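PDB 2OTM: hypothetical protein from Shewanella oneidensis, which is of unknown function but belongs to the YjgF/chorismate mutase-like family and is a putative endoribonuclease. Local coordinates for residues G34-T39 with Q92-E97; F43-G48 with T73-A78; A68-T73 with L120-G125; G115-L120 with G128-M133. All blocks are in the same frame, centred on the assembly; numbering follows the deposited sequence.

The four contacts show how a YjgF-type subunit is built in layers: a mixed sheet backed by two helices, 62-84 and 109-124. Contact 1 spans the sheet between strands 36-39 and 92-100. Contact 2 pins the short hairpin strand 45-46 to helix 62-84 and lies, along the chain, inside the loop closed by contact 1, with centres about 17 Å apart. Contact 3 joins the two helices and shares Thr73 with contact 2. Contact 4, whose centre is about 7 Å from that of contact 3, shares Leu120 with it and ties helix 109-124 to strand 131-136. Contacts 1 and 4 meet the second subunit and contact 1 also the third, so both take part in the trimer.

Contact 1 of 4, residues G34-T39 with Q92-E97; sequences GSQLMT and QIYRLE
Tyr94 OH comes up against the side chain of Gln36, nearest to Gln36 NE2 at 3.2 Å, the amide nitrogen lying obliquely to the ring. The two side chains cross at about a right angle, and the amide plane is turned 78° from the ring. Further back the same hydroxyl rests against the aliphatic part of the glutamine, with Tyr94 OH 3.7 Å from Gln36 CG. With CG between backbone N and carbonyl carbon (chi1 60°), the ring of Tyr94 is directed toward strand 36-39. The stronger partner of the amide lies in another chain: Gln36 OE1 accepts a hydrogen bond from Gln36 NE2 of the third subunit. In the mixed sheet of this chorismate mutase-like fold, strand 146-153 runs between strands 36-39 and 92-100, and the 9.5 Å from Gln36 CA to Tyr94 CA reflects that intervening strand. Opposite Phe151 of strand 146-153, Tyr94 and Arg95 make a classic beta bulge. Next along the strand, Arg95 NE gives Glu97 OE2 a nearly straight bond of 2.9 Å, a salt bridge lying in the guanidinium plane and using the anti lone pair of the carboxylate. Arg95 NH1 goes on to Ser131 OG and to Thr39 O of the second subunit, while Tyr94 O takes a bond from Ser31 OG of that same subunit.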
loop_
_atom_site.group_PDB
_atom_site.type_symbol
_atom_site.label_atom_id
_atom_site.label_comp_id
_atom_site.label_asym_id
_atom_site.label_seq_id
_atom_site.Cartn_x
_atom_site.Cartn_y
_atom_site.Cartn_z
ATOM N N GLY B 34 8.581 15.197 6.682
ATOM C CA GLY B 34 7.932 16.488 6.665
ATOM C C GLY B 34 6.882 16.580 7.734
ATOM O O GLY B 34 7.177 16.445 8.921
ATOM N N SER B 35 5.645 16.784 7.299
ATOM C CA SER B 35 4.499 16.875 8.195
ATOM C C SER B 35 3.679 15.566 8.253
ATOM O O SER B 35 2.621 15.534 8.867
ATOM C CB SER B 35 3.598 18.004 7.715
ATOM O OG SER B 35 3.014 17.652 6.457
ATOM N N GLN B 36 4.195 14.492 7.649
ATOM C CA GLN B 36 3.462 13.239 7.519
ATOM C C GLN B 36 4.019 12.204 8.476
ATOM O O GLN B 36 5.185 11.862 8.408
ATOM C CB GLN B 36 3.562 12.730 6.075
ATOM C CG GLN B 36 2.910 13.669 5.084
ATOM C CD GLN B 36 3.232 13.352 3.647
ATOM O OE1 GLN B 36 3.720 14.204 2.936
ATOM N NE2 GLN B 36 2.971 12.132 3.214
ATOM N N LEU B 37 3.170 11.746 9.386
ATOM C CA LEU B 37 3.483 10.730 10.369
ATOM C C LEU B 37 2.760 9.453 9.954
ATOM O O LEU B 37 1.555 9.489 9.696
ATOM C CB LEU B 37 2.980 11.204 11.729
ATOM C CG LEU B 37 2.952 10.262 12.934
ATOM C CD1 LEU B 37 4.309 9.799 13.306
ATOM C CD2 LEU B 37 2.338 11.008 14.104
HETATM N N MSE B 38 3.485 8.343 9.865
HETATM C CA MSE B 38 2.883 7.097 9.424
HETATM C C MSE B 38 3.278 5.970 10.351
HETATM O O MSE B 38 4.436 5.848 10.735
HETATM C CB MSE B 38 3.282 6.804 7.998
HETATM C CG MSE B 38 4.755 6.697 7.774
HETATM SE SE MSE B 38 5.129 6.894 5.910
HETATM C CE MSE B 38 4.715 8.708 5.664
ATOM N N THR B 39 2.310 5.136 10.715
ATOM C CA THR B 39 2.600 3.994 11.580
ATOM C C THR B 39 3.051 2.776 10.755
ATOM O O THR B 39 2.818 2.691 9.549
ATOM C CB THR B 39 1.382 3.612 12.434
ATOM O OG1 THR B 39 0.384 2.970 11.611
ATOM C CG2 THR B 39 0.812 4.843 13.095
ATOM N N GLN B 92 -4.919 16.156 10.732
ATOM C CA GLN B 92 -5.858 15.210 10.126
ATOM C C GLN B 92 -5.259 13.839 10.080
ATOM O O GLN B 92 -4.066 13.703 9.934
ATOM C CB GLN B 92 -6.231 15.606 8.677
ATOM C CG GLN B 92 -5.054 15.906 7.769
ATOM C CD GLN B 92 -5.430 15.966 6.266
ATOM O OE1 GLN B 92 -6.529 15.563 5.854
ATOM N NE2 GLN B 92 -4.502 16.460 5.454
ATOM N N ILE B 93 -6.101 12.835 10.235
ATOM C CA ILE B 93 -5.767 11.465 9.886
ATOM C C ILE B 93 -6.245 11.333 8.468
ATOM O O ILE B 93 -7.444 11.150 8.254
ATOM C CB ILE B 93 -6.532 10.422 10.726
ATOM C CG1 ILE B 93 -6.372 10.662 12.234
ATOM C CG2 ILE B 93 -6.059 8.997 10.327
ATOM C CD1 ILE B 93 -5.050 10.385 12.716
ATOM N N TYR B 94 -5.352 11.535 7.504
ATOM C CA TYR B 94 -5.774 11.658 6.109
ATOM C C TYR B 94 -5.917 10.313 5.390
ATOM O O TYR B 94 -6.514 10.255 4.307
ATOM C CB TYR B 94 -4.844 12.569 5.292
ATOM C CG TYR B 94 -3.414 12.132 5.211
ATOM C CD1 TYR B 94 -2.996 11.278 4.209
ATOM C CD2 TYR B 94 -2.466 12.586 6.124
ATOM C CE1 TYR B 94 -1.684 10.878 4.106
ATOM C CE2 TYR B 94 -1.123 12.152 6.034
ATOM C CZ TYR B 94 -0.759 11.327 5.006
ATOM O OH TYR B 94 0.512 10.901 4.868
ATOM N N ARG B 95 -5.357 9.249 5.968
ATOM C CA ARG B 95 -5.367 7.945 5.303
ATOM C C ARG B 95 -5.369 6.797 6.301
ATOM O O ARG B 95 -4.655 6.820 7.304
ATOM C CB ARG B 95 -4.141 7.839 4.413
ATOM C CG ARG B 95 -4.001 6.568 3.600
ATOM C CD ARG B 95 -4.809 6.680 2.392
ATOM N NE ARG B 95 -4.310 5.891 1.282
ATOM C CZ ARG B 95 -4.790 6.007 0.044
ATOM N NH1 ARG B 95 -5.768 6.855 -0.194
ATOM N NH2 ARG B 95 -4.304 5.278 -0.942
ATOM N N LEU B 96 -6.227 5.815 6.026
ATOM C CA LEU B 96 -6.298 4.542 6.741
ATOM C C LEU B 96 -5.991 3.459 5.719
ATOM O O LEU B 96 -6.567 3.482 4.643
ATOM C CB LEU B 96 -7.715 4.322 7.246
ATOM C CG LEU B 96 -8.177 2.906 7.607
ATOM C CD1 LEU B 96 -7.321 2.387 8.781
ATOM C CD2 LEU B 96 -9.700 2.890 7.907
ATOM N N GLU B 97 -5.093 2.519 6.036
ATOM C CA GLU B 97 -4.850 1.364 5.159
ATOM C C GLU B 97 -4.981 0.115 6.028
ATOM O O GLU B 97 -4.305 -0.026 7.040
ATOM C CB GLU B 97 -3.520 1.470 4.381
ATOM C CG GLU B 97 -3.437 2.797 3.563
ATOM C CD GLU B 97 -2.194 3.017 2.730
ATOM O OE1 GLU B 97 -1.205 2.239 2.793
ATOM O OE2 GLU B 97 -2.205 4.027 1.990
#

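Contact 2 of 4, residues F43-G48 with T73-A78; sequences FPYLQG and TLNAIA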
loop_
_atom_site.group_PDB
_atom_site.type_symbol
_atom_site.label_atom_id
_atom_site.label_comp_id
_atom_site.label_asym_id
_atom_site.label_seq_id
_atom_site.Cartn_x
_atom_site.Cartn_y
_atom_site.Cartn_z
ATOM N N PHE B 43 -2.080 -4.032 15.495
ATOM C CA PHE B 43 -2.856 -5.255 15.675
ATOM C C PHE B 43 -3.954 -5.055 16.710
ATOM O O PHE B 43 -3.861 -4.155 17.578
ATOM C CB PHE B 43 -1.930 -6.331 16.227
ATOM C CG PHE B 43 -0.853 -6.757 15.280
ATOM C CD1 PHE B 43 0.367 -6.077 15.231
ATOM C CD2 PHE B 43 -1.037 -7.850 14.451
ATOM C CE1 PHE B 43 1.365 -6.477 14.349
ATOM C CE2 PHE B 43 -0.044 -8.245 13.565
ATOM C CZ PHE B 43 1.158 -7.557 13.510
ATOM N N PRO B 44 -4.959 -5.930 16.700
ATOM C CA PRO B 44 -6.012 -5.876 17.693
ATOM C C PRO B 44 -5.644 -6.557 19.024
ATOM O O PRO B 44 -6.088 -7.676 19.336
ATOM C CB PRO B 44 -7.192 -6.562 16.991
ATOM C CG PRO B 44 -6.582 -7.547 16.122
ATOM C CD PRO B 44 -5.205 -6.996 15.710
ATOM N N TYR B 45 -4.816 -5.854 19.778
ATOM C CA TYR B 45 -4.350 -6.260 21.076
ATOM C C TYR B 45 -5.204 -5.673 22.156
ATOM O O TYR B 45 -5.571 -4.510 22.103
ATOM C CB TYR B 45 -2.950 -5.717 21.352
ATOM C CG TYR B 45 -1.826 -6.464 20.689
ATOM C CD1 TYR B 45 -1.529 -7.767 21.055
ATOM C CD2 TYR B 45 -0.999 -5.840 19.759
ATOM C CE1 TYR B 45 -0.492 -8.459 20.469
ATOM C CE2 TYR B 45 0.050 -6.534 19.162
ATOM C CZ TYR B 45 0.288 -7.846 19.528
ATOM O OH TYR B 45 1.330 -8.528 18.978
ATOM N N LEU B 46 -5.469 -6.474 23.180
ATOM C CA LEU B 46 -6.126 -5.986 24.362
ATOM C C LEU B 46 -5.405 -6.624 25.545
ATOM O O LEU B 46 -5.278 -7.842 25.602
ATOM C CB LEU B 46 -7.587 -6.404 24.331
ATOM C CG LEU B 46 -8.430 -6.098 25.580
ATOM C CD1 LEU B 46 -8.701 -4.603 25.724
ATOM C CD2 LEU B 46 -9.733 -6.908 25.535
ATOM N N GLN B 47 -4.901 -5.795 26.447
ATOM C CA GLN B 47 -4.130 -6.276 27.589
ATOM C C GLN B 47 -3.001 -7.209 27.153
ATOM O O GLN B 47 -2.791 -8.261 27.747
ATOM C CB GLN B 47 -5.061 -7.015 28.551
ATOM C CG GLN B 47 -6.187 -6.164 29.108
ATOM C CD GLN B 47 -5.682 -5.112 30.074
ATOM O OE1 GLN B 47 -4.567 -5.219 30.611
ATOM N NE2 GLN B 47 -6.494 -4.083 30.304
ATOM N N GLY B 48 -2.304 -6.832 26.091
ATOM C CA GLY B 48 -1.175 -7.600 25.597
ATOM C C GLY B 48 -1.523 -8.892 24.889
ATOM O O GLY B 48 -0.620 -9.625 24.488
ATOM N N THR B 73 -7.355 -0.185 15.507
ATOM C CA THR B 73 -7.299 1.271 15.315
ATOM C C THR B 73 -7.087 1.967 16.668
ATOM O O THR B 73 -6.366 2.950 16.758
ATOM C CB THR B 73 -8.540 1.787 14.604
ATOM O OG1 THR B 73 -8.644 1.145 13.311
ATOM C CG2 THR B 73 -8.444 3.290 14.419
ATOM N N LEU B 74 -7.685 1.441 17.726
ATOM C CA LEU B 74 -7.404 1.974 19.059
ATOM C C LEU B 74 -5.932 1.838 19.380
ATOM O O LEU B 74 -5.338 2.755 19.948
ATOM C CB LEU B 74 -8.243 1.242 20.116
ATOM C CG LEU B 74 -8.252 1.829 21.517
ATOM C CD1 LEU B 74 -8.882 3.246 21.507
ATOM C CD2 LEU B 74 -8.991 0.884 22.455
ATOM N N ASN B 75 -5.342 0.692 19.027
ATOM C CA ASN B 75 -3.889 0.497 19.144
ATOM C C ASN B 75 -3.109 1.504 18.309
ATOM O O ASN B 75 -2.165 2.111 18.794
ATOM C CB ASN B 75 -3.483 -0.942 18.756
ATOM C CG ASN B 75 -3.626 -1.922 19.909
ATOM O OD1 ASN B 75 -2.649 -2.176 20.631
ATOM N ND2 ASN B 75 -4.843 -2.435 20.123
ATOM N N ALA B 76 -3.529 1.713 17.064
ATOM C CA ALA B 76 -2.909 2.714 16.195
ATOM C C ALA B 76 -2.973 4.130 16.782
ATOM O O ALA B 76 -2.034 4.906 16.641
ATOM C CB ALA B 76 -3.554 2.680 14.785
ATOM N N ILE B 77 -4.092 4.471 17.405
ATOM C CA ILE B 77 -4.248 5.798 18.063
ATOM C C ILE B 77 -3.301 5.906 19.251
ATOM O O ILE B 77 -2.696 6.951 19.483
ATOM C CB ILE B 77 -5.713 6.032 18.480
ATOM C CG1 ILE B 77 -6.589 6.126 17.212
ATOM C CG2 ILE B 77 -5.857 7.314 19.317
ATOM C CD1 ILE B 77 -8.132 6.115 17.455
ATOM N N ALA B 78 -3.128 4.810 19.991
ATOM C CA ALA B 78 -2.143 4.781 21.066
ATOM C C ALA B 78 -0.748 5.080 20.505
ATOM O O ALA B 78 0.041 5.825 21.108
ATOM C CB ALA B 78 -2.193 3.438 21.835
#
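Asn75 reaches from the helix to the backbone of Tyr45, its ND2 giving Tyr45 O a hydrogen bond of 3.0 Å. CG of Asn75 stands anti to the carbonyl carbon, beside the backbone N (chi1 -84°), turning the amide toward that oxygen. The bond is nearly straight, at 166°, in the amide plane and on a lone pair in the carbonyl plane. Packing around it is close. Asn75 OD1 sits 3.6 Å from Tyr45 CB, beside the edge of the ring, and Phe43 O presses on the asparagine 3.4 Å from Asn75 CB. Phe43 O approaches ND2 too, but at a poor angle for bonding; it instead takes a weak bond from Tyr45 N, 2.9 Å away, across the inverse gamma turn centred on Pro44. The turn brings both carbonyls to one side chain, but only Tyr45 O is bonded to it. Beyond Tyr45 the hairpin of strands 45-46 and 49-50 leaves the helix, its Leu46, Gln47 and Gly48 exposed to solvent. The ring of Phe43 points away from the helix but stays buried, against Leu50, Ser144 and Leu147. With an alanine in place of Asn75, Tyr45 O and Leu71 O would probably go without their side-chain donor, leaving the hairpin base less firmly fixed. Since Asn75 ND2 also donates to Leu71 O, one turn back in its own helix, a single buried amide joins helix and hairpin through two main-chain carbonyls.

Contact 3 of 4, residues A68-T73 with L120-G125; sequences ACRLAT and LLEIFG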
loop_
_atom_site.group_PDB
_atom_site.type_symbol
_atom_site.label_atom_id
_atom_site.label_comp_id
_atom_site.label_asym_id
_atom_site.label_seq_id
_atom_site.Cartn_x
_atom_site.Cartn_y
_atom_site.Cartn_z
ATOM N N ALA B 68 -12.715 -6.071 15.605
ATOM C CA ALA B 68 -11.278 -6.258 15.484
ATOM C C ALA B 68 -10.588 -5.049 14.878
ATOM O O ALA B 68 -9.557 -4.609 15.360
ATOM C CB ALA B 68 -10.976 -7.479 14.646
ATOM N N CYS B 69 -11.165 -4.493 13.826
ATOM C CA CYS B 69 -10.568 -3.316 13.191
ATOM C C CYS B 69 -10.650 -2.096 14.072
ATOM O O CYS B 69 -9.762 -1.218 14.032
ATOM C CB CYS B 69 -11.224 -3.045 11.866
ATOM S SG CYS B 69 -10.864 -4.335 10.625
ATOM N N ARG B 70 -11.712 -2.029 14.863
ATOM C CA ARG B 70 -11.845 -0.970 15.870
ATOM C C ARG B 70 -10.714 -1.087 16.901
ATOM O O ARG B 70 -10.078 -0.083 17.251
ATOM C CB ARG B 70 -13.232 -1.042 16.520
ATOM C CG ARG B 70 -13.538 0.023 17.565
ATOM C CD ARG B 70 -14.973 -0.144 18.104
ATOM N NE ARG B 70 -15.262 0.741 19.254
ATOM C CZ ARG B 70 -15.754 1.984 19.177
ATOM N NH1 ARG B 70 -16.023 2.553 18.018
ATOM N NH2 ARG B 70 -15.975 2.675 20.281
ATOM N N LEU B 71 -10.455 -2.291 17.402
ATOM C CA LEU B 71 -9.423 -2.490 18.412
ATOM C C LEU B 71 -8.020 -2.227 17.844
ATOM O O LEU B 71 -7.182 -1.607 18.508
ATOM C CB LEU B 71 -9.514 -3.890 19.009
ATOM C CG LEU B 71 -8.609 -4.242 20.173
ATOM C CD1 LEU B 71 -8.686 -3.223 21.333
ATOM C CD2 LEU B 71 -8.903 -5.689 20.610
ATOM N N ALA B 72 -7.747 -2.704 16.632
ATOM C CA ALA B 72 -6.461 -2.391 15.966
ATOM C C ALA B 72 -6.262 -0.886 15.800
ATOM O O ALA B 72 -5.144 -0.356 15.950
ATOM C CB ALA B 72 -6.401 -3.105 14.591
ATOM N N THR B 73 -7.355 -0.185 15.507
ATOM C CA THR B 73 -7.299 1.271 15.315
ATOM C C THR B 73 -7.087 1.967 16.668
ATOM O O THR B 73 -6.366 2.950 16.758
ATOM C CB THR B 73 -8.540 1.787 14.604
ATOM O OG1 THR B 73 -8.644 1.145 13.311
ATOM C CG2 THR B 73 -8.444 3.290 14.419
ATOM N N LEU B 120 -12.142 6.440 13.821
ATOM C CA LEU B 120 -11.379 7.646 13.457
ATOM C C LEU B 120 -12.310 8.881 13.481
ATOM O O LEU B 120 -11.954 9.944 14.021
ATOM C CB LEU B 120 -10.739 7.489 12.094
ATOM C CG LEU B 120 -9.598 6.454 11.998
ATOM C CD1 LEU B 120 -9.019 6.344 10.579
ATOM C CD2 LEU B 120 -8.488 6.825 13.021
ATOM N N LEU B 121 -13.504 8.721 12.939
ATOM C CA LEU B 121 -14.490 9.810 12.927
ATOM C C LEU B 121 -15.002 10.118 14.337
ATOM O O LEU B 121 -15.138 11.283 14.701
ATOM C CB LEU B 121 -15.635 9.462 11.985
ATOM C CG LEU B 121 -15.264 9.437 10.493
ATOM C CD1 LEU B 121 -16.369 8.804 9.672
ATOM C CD2 LEU B 121 -14.933 10.823 10.000
ATOM N N GLU B 122 -15.249 9.086 15.130
ATOM C CA GLU B 122 -15.731 9.254 16.503
ATOM C C GLU B 122 -14.723 10.016 17.361
ATOM O O GLU B 122 -15.064 10.942 18.101
ATOM C CB GLU B 122 -15.973 7.884 17.099
ATOM C CG GLU B 122 -16.459 7.850 18.541
ATOM C CD GLU B 122 -16.674 6.414 19.033
ATOM O OE1 GLU B 122 -16.680 5.463 18.198
ATOM O OE2 GLU B 122 -16.839 6.250 20.257
ATOM N N ILE B 123 -13.452 9.674 17.225
ATOM C CA ILE B 123 -12.446 10.193 18.112
ATOM C C ILE B 123 -11.865 11.515 17.611
ATOM O O ILE B 123 -11.583 12.411 18.430
ATOM C CB ILE B 123 -11.327 9.145 18.362
ATOM C CG1 ILE B 123 -11.909 7.881 19.015
ATOM C CG2 ILE B 123 -10.167 9.697 19.223
ATOM C CD1 ILE B 123 -12.726 8.119 20.293
ATOM N N PHE B 124 -11.673 11.646 16.296
ATOM C CA PHE B 124 -11.042 12.859 15.741
ATOM C C PHE B 124 -11.999 13.837 15.111
ATOM O O PHE B 124 -11.593 14.938 14.720
ATOM C CB PHE B 124 -9.936 12.510 14.757
ATOM C CG PHE B 124 -8.760 11.860 15.413
ATOM C CD1 PHE B 124 -8.735 10.477 15.598
ATOM C CD2 PHE B 124 -7.712 12.632 15.922
ATOM C CE1 PHE B 124 -7.660 9.866 16.243
ATOM C CE2 PHE B 124 -6.630 12.033 16.551
ATOM C CZ PHE B 124 -6.604 10.645 16.716
ATOM N N GLY B 125 -13.262 13.459 15.008
ATOM C CA GLY B 125 -14.248 14.309 14.354
ATOM C C GLY B 125 -13.881 14.637 12.927
ATOM O O GLY B 125 -13.484 13.762 12.146
#
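Arg70 and Glu122 meet because both send their side chains straight out from neighbouring helices: CG of Arg70 lies trans to its main-chain nitrogen (chi1 -178°), and that of Glu122 does likewise. Arg70 stays extended to NE before its guanidinium turns off that line, and Glu122 is extended beyond CG. The two side chains cross at about a right angle. Arg70 NH1 donates to Glu122 OE1 over 3.0 Å at an angle of 165°, forming a salt bridge in which the oxygen lies at the edge of the guanidinium and is met on its syn side. The two flat groups are 29° apart, and the second pair of atoms, Arg70 NH2 and Glu122 OE2, stays at 3.7 Å, so the bridge rests on one bond and not on a two-pronged pairing. With a lysine in place of Arg70 the planar N-H edge is gone, and the Glu122 carboxylate would probably be held less firmly in direction and be freer to turn. Deeper between the helices the contact turns apolar: Thr73 CG2 meets Leu120 CD2 at 3.8 Å. The hydroxyl of the same threonine faces back to its own helix, where Thr73 OG1 donates to Cys69 O at 2.7 Å. That carbonyl also accepts the helical bond from Thr73 N, the two donors arriving from opposite faces of its plane. Helices 62-84 and 109-124 thus lie together against the sheet, Leu120 resting on Ile93 and Leu96 of strand 92-100 and on Leu150 of strand 146-153, with Thr73 on Val148.

Contact 4 of 4, residues G115-L120 with G128-M133; sequences GASDLL and GRHSRM. With ACT (acetate ion), chain I.
Ser117 is the polar hub of this contact, its hydroxyl bonded to two side chains of segment 128-133. Ser117 OG and His130 NE2 are 2.8 Å apart, a hydrogen bond at the ring edge in which either may be donor. Arg132 NH1 donates to Ser117 OG over 3.0 Å, close to the guanidinium plane. With CG between backbone N and carbonyl carbon (chi1 53°), the His130 ring is turned toward the helix, and on its other side His130 ND1 gives Gly128 O an almost straight bond of 2.7 Å in the ring plane, so both nitrogens are held. Apolar contact covers one face: Leu120 CD1 forms a CH-pi interaction, 3.8 Å from the His130 ring centroid and 16° off its normal. Close packing marks the start of the segment, where Leu120 O comes within 3.7 Å of Gly128 CA. Together these bonds tie the helix to the second strand of the beta-alpha-beta crossover 92-100, 109-124, 131-136. Charge governs the far end: the extended Arg132 grips a bound acetate, Arg132 NE to acetate O at 3.0 Å and Arg132 NH2 to acetate OXT at 2.8 Å, while NH1 also pairs with Asp114. Tyr27 of the second subunit packs against it. The acetate probably comes from the crystallisation liquor, but its two-bond hold suggests that this arginine could receive a carboxylate, as in the intersubunit pockets of YjgF relatives.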
loop_
_atom_site.group_PDB
_atom_site.type_symbol
_atom_site.label_atom_id
_atom_site.label_comp_id
_atom_site.label_asym_id
_atom_site.label_seq_id
_atom_site.Cartn_x
_atom_site.Cartn_y
_atom_site.Cartn_z
ATOM N N GLY B 115 -15.029 -0.595 11.092
ATOM C CA GLY B 115 -14.698 -0.531 12.520
ATOM C C GLY B 115 -13.563 0.466 12.760
ATOM O O GLY B 115 -13.557 1.196 13.752
ATOM N N ALA B 116 -12.581 0.476 11.848
ATOM C CA ALA B 116 -11.509 1.455 11.874
ATOM C C ALA B 116 -12.020 2.842 11.484
ATOM O O ALA B 116 -11.805 3.806 12.200
ATOM C CB ALA B 116 -10.350 1.024 10.927
ATOM N N SER B 117 -12.657 2.960 10.328
ATOM C CA SER B 117 -13.099 4.267 9.831
ATOM C C SER B 117 -14.024 4.965 10.810
ATOM O O SER B 117 -13.860 6.164 11.061
ATOM C CB SER B 117 -13.745 4.150 8.448
ATOM O OG SER B 117 -12.802 3.725 7.461
ATOM N N ASP B 118 -14.973 4.218 11.394
ATOM C CA ASP B 118 -15.948 4.833 12.314
ATOM C C ASP B 118 -15.243 5.336 13.567
ATOM O O ASP B 118 -15.633 6.361 14.116
ATOM C CB ASP B 118 -17.025 3.825 12.727
ATOM C CG ASP B 118 -17.966 3.457 11.596
ATOM O OD1 ASP B 118 -17.956 4.125 10.539
ATOM O OD2 ASP B 118 -18.735 2.504 11.783
ATOM N N LEU B 119 -14.251 4.618 14.061
ATOM C CA LEU B 119 -13.549 5.083 15.280
ATOM C C LEU B 119 -12.743 6.365 15.000
ATOM O O LEU B 119 -12.691 7.289 15.821
ATOM C CB LEU B 119 -12.643 4.007 15.838
ATOM C CG LEU B 119 -11.986 4.328 17.189
ATOM C CD1 LEU B 119 -12.981 4.390 18.349
ATOM C CD2 LEU B 119 -10.892 3.294 17.438
ATOM N N LEU B 120 -12.142 6.440 13.821
ATOM C CA LEU B 120 -11.379 7.646 13.457
ATOM C C LEU B 120 -12.310 8.881 13.481
ATOM O O LEU B 120 -11.954 9.944 14.021
ATOM C CB LEU B 120 -10.739 7.489 12.094
ATOM C CG LEU B 120 -9.598 6.454 11.998
ATOM C CD1 LEU B 120 -9.019 6.344 10.579
ATOM C CD2 LEU B 120 -8.488 6.825 13.021
ATOM N N GLY B 128 -10.756 13.424 11.506
ATOM C CA GLY B 128 -10.689 12.003 11.253
ATOM C C GLY B 128 -11.186 11.574 9.891
ATOM O O GLY B 128 -11.184 10.382 9.584
ATOM N N ARG B 129 -11.587 12.520 9.048
ATOM C CA ARG B 129 -12.055 12.210 7.688
ATOM C C ARG B 129 -10.874 11.785 6.850
ATOM O O ARG B 129 -9.913 12.537 6.723
ATOM C CB ARG B 129 -12.706 13.433 7.053
ATOM C CG ARG B 129 -13.957 13.902 7.757
ATOM C CD ARG B 129 -14.473 15.183 7.129
ATOM N NE ARG B 129 -15.263 14.926 5.928
ATOM C CZ ARG B 129 -15.810 15.878 5.169
ATOM N NH1 ARG B 129 -15.661 17.161 5.482
ATOM N NH2 ARG B 129 -16.518 15.542 4.096
ATOM N N HIS B 130 -10.951 10.596 6.275
ATOM C CA HIS B 130 -9.809 9.973 5.640
ATOM C C HIS B 130 -10.215 9.260 4.380
ATOM O O HIS B 130 -11.371 8.821 4.288
ATOM C CB HIS B 130 -9.238 8.917 6.565
ATOM C CG HIS B 130 -10.251 7.917 7.032
ATOM N ND1 HIS B 130 -11.095 8.162 8.095
ATOM C CD2 HIS B 130 -10.557 6.674 6.588
ATOM C CE1 HIS B 130 -11.890 7.123 8.265
ATOM N NE2 HIS B 130 -11.568 6.195 7.379
ATOM N N SER B 131 -9.281 9.162 3.423
ATOM C CA SER B 131 -9.367 8.189 2.340
ATOM C C SER B 131 -8.887 6.862 2.897
ATOM O O SER B 131 -8.326 6.799 3.990
ATOM C CB SER B 131 -8.544 8.584 1.098
ATOM O OG SER B 131 -7.162 8.786 1.386
ATOM N N ARG B 132 -9.106 5.777 2.158
ATOM C CA ARG B 132 -8.656 4.494 2.656
ATOM C C ARG B 132 -8.360 3.496 1.561
ATOM O O ARG B 132 -8.861 3.637 0.415
ATOM C CB ARG B 132 -9.648 3.925 3.692
ATOM C CG ARG B 132 -10.683 2.968 3.183
ATOM C CD ARG B 132 -11.569 2.504 4.345
ATOM N NE ARG B 132 -12.526 1.540 3.852
ATOM C CZ ARG B 132 -13.602 1.108 4.496
ATOM N NH1 ARG B 132 -13.895 1.526 5.714
ATOM N NH2 ARG B 132 -14.373 0.223 3.898
HETATM N N MSE B 133 -7.485 2.552 1.926
HETATM C CA MSE B 133 -7.156 1.382 1.112
HETATM C C MSE B 133 -7.530 0.148 1.893
HETATM O O MSE B 133 -7.455 0.100 3.133
HETATM C CB MSE B 133 -5.648 1.327 0.797
HETATM C CG MSE B 133 -5.087 2.556 0.154
HETATM SE SE MSE B 133 -3.249 2.204 -0.544
HETATM C CE MSE B 133 -3.601 1.163 -2.117
HETATM C C ACT I . -13.102 0.014 0.469
HETATM O O ACT I . -12.192 0.737 0.998
HETATM O OXT ACT I . -13.932 -0.550 1.237
HETATM C CH3 ACT I . -13.229 -0.196 -1.017
#